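Long-range contacts in EvdO2 (Micromonospora carbonacea, PDB 4XAC), which probably acts as a non-haem, 2-oxoglutarate-dependent oxygenase of the phytanoyl-CoA dioxygenase family, here holding nickel and 2-oxoglutarate in its active site: residues A[123-128]-A[214-219]; A[144-149]-A[206-211]. All coordinates share one frame; numbering follows the deposited sequence.

Contact 1 (A[123-128]-A[214-219]); sequences GAPTPW and PHYAGP. With NI (nickel (II) ion), chain B; AKG (2-oxoglutaric acid), chain D.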
# COMPACT_ATOMS: atom_id res chain seq x y z
N GLY A 123 11.15 -4.74 13.10
CA GLY A 123 10.67 -3.95 14.23
C GLY A 123 10.20 -2.53 13.94
O GLY A 123 9.60 -1.88 14.81
N ALA A 124 10.47 -2.03 12.74
CA ALA A 124 10.06 -0.68 12.35
C ALA A 124 8.61 -0.62 11.84
O ALA A 124 8.18 -1.47 11.05
CB ALA A 124 11.01 -0.14 11.29
N PRO A 125 7.84 0.39 12.28
CA PRO A 125 6.49 0.53 11.71
C PRO A 125 6.57 1.25 10.38
O PRO A 125 7.64 1.75 10.04
CB PRO A 125 5.76 1.39 12.75
CG PRO A 125 6.88 2.27 13.32
CD PRO A 125 8.15 1.45 13.26
N THR A 126 5.47 1.29 9.64
CA THR A 126 5.32 2.28 8.60
C THR A 126 4.57 3.42 9.27
O THR A 126 3.39 3.28 9.59
CB THR A 126 4.52 1.76 7.38
OG1 THR A 126 5.14 0.57 6.87
CG2 THR A 126 4.47 2.82 6.30
N PRO A 127 5.26 4.53 9.52
CA PRO A 127 4.69 5.62 10.31
C PRO A 127 3.46 6.24 9.66
O PRO A 127 3.32 6.12 8.44
CB PRO A 127 5.84 6.65 10.38
CG PRO A 127 7.09 5.82 10.17
CD PRO A 127 6.68 4.76 9.19
N TRP A 128 2.60 6.86 10.45
CA TRP A 128 1.42 7.56 9.91
C TRP A 128 1.82 8.45 8.75
O TRP A 128 2.79 9.18 8.83
CB TRP A 128 0.76 8.40 11.01
CG TRP A 128 -0.02 7.59 11.95
CD1 TRP A 128 0.33 7.21 13.22
CD2 TRP A 128 -1.31 7.05 11.70
NE1 TRP A 128 -0.68 6.46 13.77
CE2 TRP A 128 -1.70 6.35 12.86
CE3 TRP A 128 -2.18 7.08 10.60
CZ2 TRP A 128 -2.92 5.68 12.96
CZ3 TRP A 128 -3.40 6.42 10.70
CH2 TRP A 128 -3.76 5.74 11.87
N PRO A 214 -5.25 8.94 6.06
CA PRO A 214 -4.03 8.62 6.82
C PRO A 214 -3.99 7.14 7.19
O PRO A 214 -5.02 6.55 7.53
CB PRO A 214 -4.12 9.50 8.08
CG PRO A 214 -5.07 10.60 7.71
CD PRO A 214 -6.06 9.97 6.73
N HIS A 215 -2.81 6.55 7.07
CA HIS A 215 -2.62 5.16 7.47
C HIS A 215 -1.24 4.89 8.04
O HIS A 215 -0.28 5.66 7.84
CB HIS A 215 -2.93 4.21 6.30
CG HIS A 215 -2.17 4.51 5.05
ND1 HIS A 215 -2.51 5.54 4.20
CD2 HIS A 215 -1.12 3.88 4.48
CE1 HIS A 215 -1.67 5.56 3.18
NE2 HIS A 215 -0.82 4.56 3.32
N TYR A 216 -1.15 3.76 8.73
CA TYR A 216 -0.00 3.36 9.53
C TYR A 216 0.08 1.84 9.48
O TYR A 216 -0.97 1.18 9.38
CB TYR A 216 -0.17 3.85 10.97
CG TYR A 216 0.67 3.16 12.01
CD1 TYR A 216 0.22 1.99 12.64
CD2 TYR A 216 1.89 3.68 12.40
CE1 TYR A 216 0.98 1.36 13.61
CE2 TYR A 216 2.66 3.05 13.36
CZ TYR A 216 2.19 1.89 13.96
OH TYR A 216 2.94 1.26 14.93
N ALA A 217 1.29 1.28 9.53
CA ALA A 217 1.43 -0.17 9.68
C ALA A 217 2.37 -0.48 10.82
O ALA A 217 3.46 0.08 10.91
CB ALA A 217 1.92 -0.81 8.38
N GLY A 218 1.95 -1.38 11.71
CA GLY A 218 2.79 -1.76 12.83
C GLY A 218 3.97 -2.61 12.40
O GLY A 218 4.07 -3.01 11.23
N PRO A 219 4.88 -2.89 13.33
CA PRO A 219 6.02 -3.78 13.08
C PRO A 219 5.55 -5.21 12.80
O PRO A 219 4.42 -5.56 13.13
CB PRO A 219 6.82 -3.72 14.39
CG PRO A 219 5.80 -3.34 15.43
CD PRO A 219 4.87 -2.38 14.72
NI NI B . 0.88 4.56 2.10
C1 AKG D . 0.36 2.01 1.21
O1 AKG D . -0.03 0.98 0.59
O2 AKG D . 0.07 3.17 0.82
C2 AKG D . 1.22 1.86 2.42
O5 AKG D . 1.69 2.86 2.97
C3 AKG D . 1.53 0.50 2.93
C4 AKG D . 2.38 0.38 4.15
C5 AKG D . 2.83 -0.99 4.56
O3 AKG D . 2.49 -2.00 3.88
O4 AKG D . 3.55 -1.16 5.58
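The carbonyl oxygen Thr126 O is met by two groups of the facing strand: Ala217 N gives it an N-H bond of 2.9 Å, nearly straight at 165° and on a lone pair, and Tyr216 CA adds a weaker C-H...O contact. In return Thr126 N donates to Ala217 O at 2.7 Å, making one antiparallel hydrogen-bonded pair in the cupin-type double-stranded beta-helix of this family. Thr126 and Ala217 turn their side chains to the cosubstrate. With OG1 beside the backbone N (chi1 -56°) and so opposite the carbonyl carbon, Thr126 donates from OG1 to AKG O4 at 2.7 Å, while the small Ala217 leaves room for that carboxylate beside its CB. Two residues before Ala217 on the same strand, His215 binds nickel through NE2 at 2.1 Å, completing with His129 and Asp131 the facial triad of two histidines and one carboxylate; its ND1 is tied to Thr213 O. Tyr216 alternates away from the metal and suits this side by its broad ring, which makes an offset stack with the five-membered ring of Trp128, planes 26° apart. Pro125 CB touches the outer part of the Tyr216 ring, 3.6 Å from CE2, and Tyr216 CB sits over the indole face, 3.5 Å from Trp128 CD2.

Contact 2 (A[144-149]-A[206-211]); sequences LSIWTT and AVVHDF. With AKG (2-oxoglutaric acid), chain D.
Trp147 and its strand neighbour Val207 run alongside each other on the sheet face that looks to the 2-oxoglutarate. From the edge of its indole, in the ring plane, Trp147 NE1 donates to AKG O3 at 2.9 Å. His209, on the same face, donates from NE2 to AKG O2, a long bond of 3.3 Å; NE2 is also hydrogen-bonded to Asp131 OD2, so its N-H is shared between the two, and its ND1 is bonded to Tyr162 OH.

One shell out, branched Val207 props the indole, its CG2 lying 3.8 Å from Trp147 CE3, and Trp147 CG stands anti to the backbone N (chi1 -170°), which swings the ring out so that its N-H edge meets 2-oxoglutarate. Slim Ser145 leaves room for His209: its CB lies over the imidazole face, 4.2 Å from the ring centroid. A water accepts from Ser145 OG at 2.6 Å and donates to His209 O, bridging the strands. Replacing Trp147 with a phenylalanine would probably leave AKG O3 without this N-H donor and Val207 CG2 with less ring to lean on.

Beneath, four backbone bonds pair Ser145 with His209 and Trp147 with Val207, the shortest being Trp147 N to Val207 O at 2.7 Å. The reverse side is greasy: Leu144 CD2 lies 3.9 Å from Val208 CG1, and Ile146 CG1 lies 3.9 Å from Val208 CG2, facing helix 89-102. This antiparallel pair of the jelly-roll barrel thus divides its chemistry, with aliphatic packing behind and N-H donors in front that hold the two carboxylates at opposite ends of 2-oxoglutarate.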
# COMPACT_ATOMS: atom_id res chain seq x y z
N LEU A 144 -6.66 5.86 -5.59
CA LEU A 144 -6.68 4.99 -4.44
C LEU A 144 -5.63 3.91 -4.59
O LEU A 144 -5.02 3.74 -5.66
CB LEU A 144 -8.10 4.39 -4.27
CG LEU A 144 -8.76 3.65 -5.44
CD1 LEU A 144 -8.09 2.29 -5.70
CD2 LEU A 144 -10.25 3.43 -5.18
N SER A 145 -5.41 3.17 -3.51
CA SER A 145 -4.49 2.05 -3.50
C SER A 145 -5.24 0.80 -3.06
O SER A 145 -6.03 0.88 -2.14
CB SER A 145 -3.32 2.32 -2.56
OG SER A 145 -2.58 3.44 -3.02
N ILE A 146 -4.98 -0.33 -3.72
CA ILE A 146 -5.54 -1.62 -3.29
C ILE A 146 -4.41 -2.52 -2.80
O ILE A 146 -3.58 -2.99 -3.58
CB ILE A 146 -6.33 -2.33 -4.43
CG1 ILE A 146 -7.52 -1.48 -4.84
CG2 ILE A 146 -6.85 -3.70 -3.94
CD1 ILE A 146 -8.20 -1.89 -6.19
N TRP A 147 -4.39 -2.71 -1.49
CA TRP A 147 -3.32 -3.41 -0.78
C TRP A 147 -3.76 -4.85 -0.58
O TRP A 147 -4.54 -5.13 0.32
CB TRP A 147 -3.08 -2.69 0.56
CG TRP A 147 -1.88 -3.01 1.44
CD1 TRP A 147 -0.67 -2.33 1.49
CD2 TRP A 147 -1.84 -3.97 2.52
NE1 TRP A 147 0.12 -2.87 2.49
CE2 TRP A 147 -0.57 -3.86 3.13
CE3 TRP A 147 -2.74 -4.92 3.01
CZ2 TRP A 147 -0.18 -4.67 4.21
CZ3 TRP A 147 -2.35 -5.73 4.08
CH2 TRP A 147 -1.08 -5.60 4.66
N THR A 148 -3.26 -5.77 -1.41
CA THR A 148 -3.63 -7.19 -1.31
C THR A 148 -2.57 -7.93 -0.51
O THR A 148 -1.39 -7.85 -0.83
CB THR A 148 -3.77 -7.86 -2.69
OG1 THR A 148 -4.79 -7.20 -3.45
CG2 THR A 148 -4.14 -9.33 -2.55
N THR A 149 -2.98 -8.65 0.53
CA THR A 149 -1.98 -9.40 1.31
C THR A 149 -1.89 -10.84 0.81
O THR A 149 -2.90 -11.44 0.43
CB THR A 149 -2.31 -9.36 2.82
OG1 THR A 149 -1.24 -9.96 3.56
CG2 THR A 149 -3.65 -10.07 3.14
N ALA A 206 -7.85 -7.76 0.97
CA ALA A 206 -7.23 -6.49 0.65
C ALA A 206 -7.90 -5.37 1.38
O ALA A 206 -9.09 -5.46 1.76
CB ALA A 206 -7.28 -6.22 -0.87
N VAL A 207 -7.16 -4.29 1.57
CA VAL A 207 -7.75 -3.03 1.98
C VAL A 207 -7.55 -2.04 0.84
O VAL A 207 -6.57 -2.13 0.07
CB VAL A 207 -7.16 -2.50 3.31
CG1 VAL A 207 -7.69 -3.32 4.49
CG2 VAL A 207 -5.64 -2.54 3.28
N VAL A 208 -8.49 -1.11 0.71
CA VAL A 208 -8.50 -0.09 -0.33
C VAL A 208 -8.52 1.25 0.37
O VAL A 208 -9.36 1.47 1.23
CB VAL A 208 -9.75 -0.20 -1.23
CG1 VAL A 208 -9.67 0.81 -2.41
CG2 VAL A 208 -9.94 -1.63 -1.74
N HIS A 209 -7.61 2.17 0.03
CA HIS A 209 -7.71 3.50 0.64
C HIS A 209 -7.44 4.64 -0.33
O HIS A 209 -6.60 4.53 -1.24
CB HIS A 209 -6.78 3.64 1.87
CG HIS A 209 -5.33 3.39 1.60
ND1 HIS A 209 -4.73 2.16 1.81
CD2 HIS A 209 -4.33 4.22 1.19
CE1 HIS A 209 -3.45 2.23 1.51
NE2 HIS A 209 -3.18 3.47 1.13
N ASP A 210 -8.17 5.73 -0.11
CA ASP A 210 -8.01 6.97 -0.84
C ASP A 210 -6.60 7.55 -0.67
O ASP A 210 -5.96 7.32 0.35
CB ASP A 210 -9.05 7.98 -0.37
CG ASP A 210 -9.05 9.26 -1.21
OD1 ASP A 210 -8.38 10.24 -0.82
OD2 ASP A 210 -9.71 9.28 -2.26
N PHE A 211 -6.13 8.29 -1.67
CA PHE A 211 -4.84 8.97 -1.59
C PHE A 211 -4.71 9.86 -0.36
O PHE A 211 -3.60 10.16 0.05
CB PHE A 211 -4.62 9.86 -2.83
CG PHE A 211 -4.14 9.13 -4.04
CD1 PHE A 211 -3.83 7.79 -4.00
CD2 PHE A 211 -4.01 9.82 -5.25
CE1 PHE A 211 -3.37 7.14 -5.14
CE2 PHE A 211 -3.55 9.18 -6.39
CZ PHE A 211 -3.23 7.84 -6.33
C1 AKG D . 0.36 2.01 1.21
O1 AKG D . -0.03 0.98 0.59
O2 AKG D . 0.07 3.17 0.82
C2 AKG D . 1.22 1.86 2.42
O5 AKG D . 1.69 2.86 2.97
C3 AKG D . 1.53 0.50 2.93
C4 AKG D . 2.38 0.38 4.15
C5 AKG D . 2.83 -0.99 4.56
O3 AKG D . 2.49 -2.00 3.88
O4 AKG D . 3.55 -1.16 5.58
O HOH W 1 -3.72 5.42 -1.71

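How the contacts relate
The two contacts face each other across 2-oxoglutarate, their centres 15 Å apart. Contact 2 is buried near the middle of the chain, within the larger antiparallel sheet; contact 1 is only partly buried and joins strand 126-127 to an outermost strand of the smaller sheet. Both are antiparallel, but contact 2 runs in register over five residue pairs and hides hydrocarbon behind it, whereas contact 1 has a single bridge and gains its breadth from proline and aromatic rings. Contact 1 supplies a metal ligand; contact 2 supplies none, yet both donate to the cosubstrate. They meet directly where His215 CE1 packs 3.3 Å from His209 NE2.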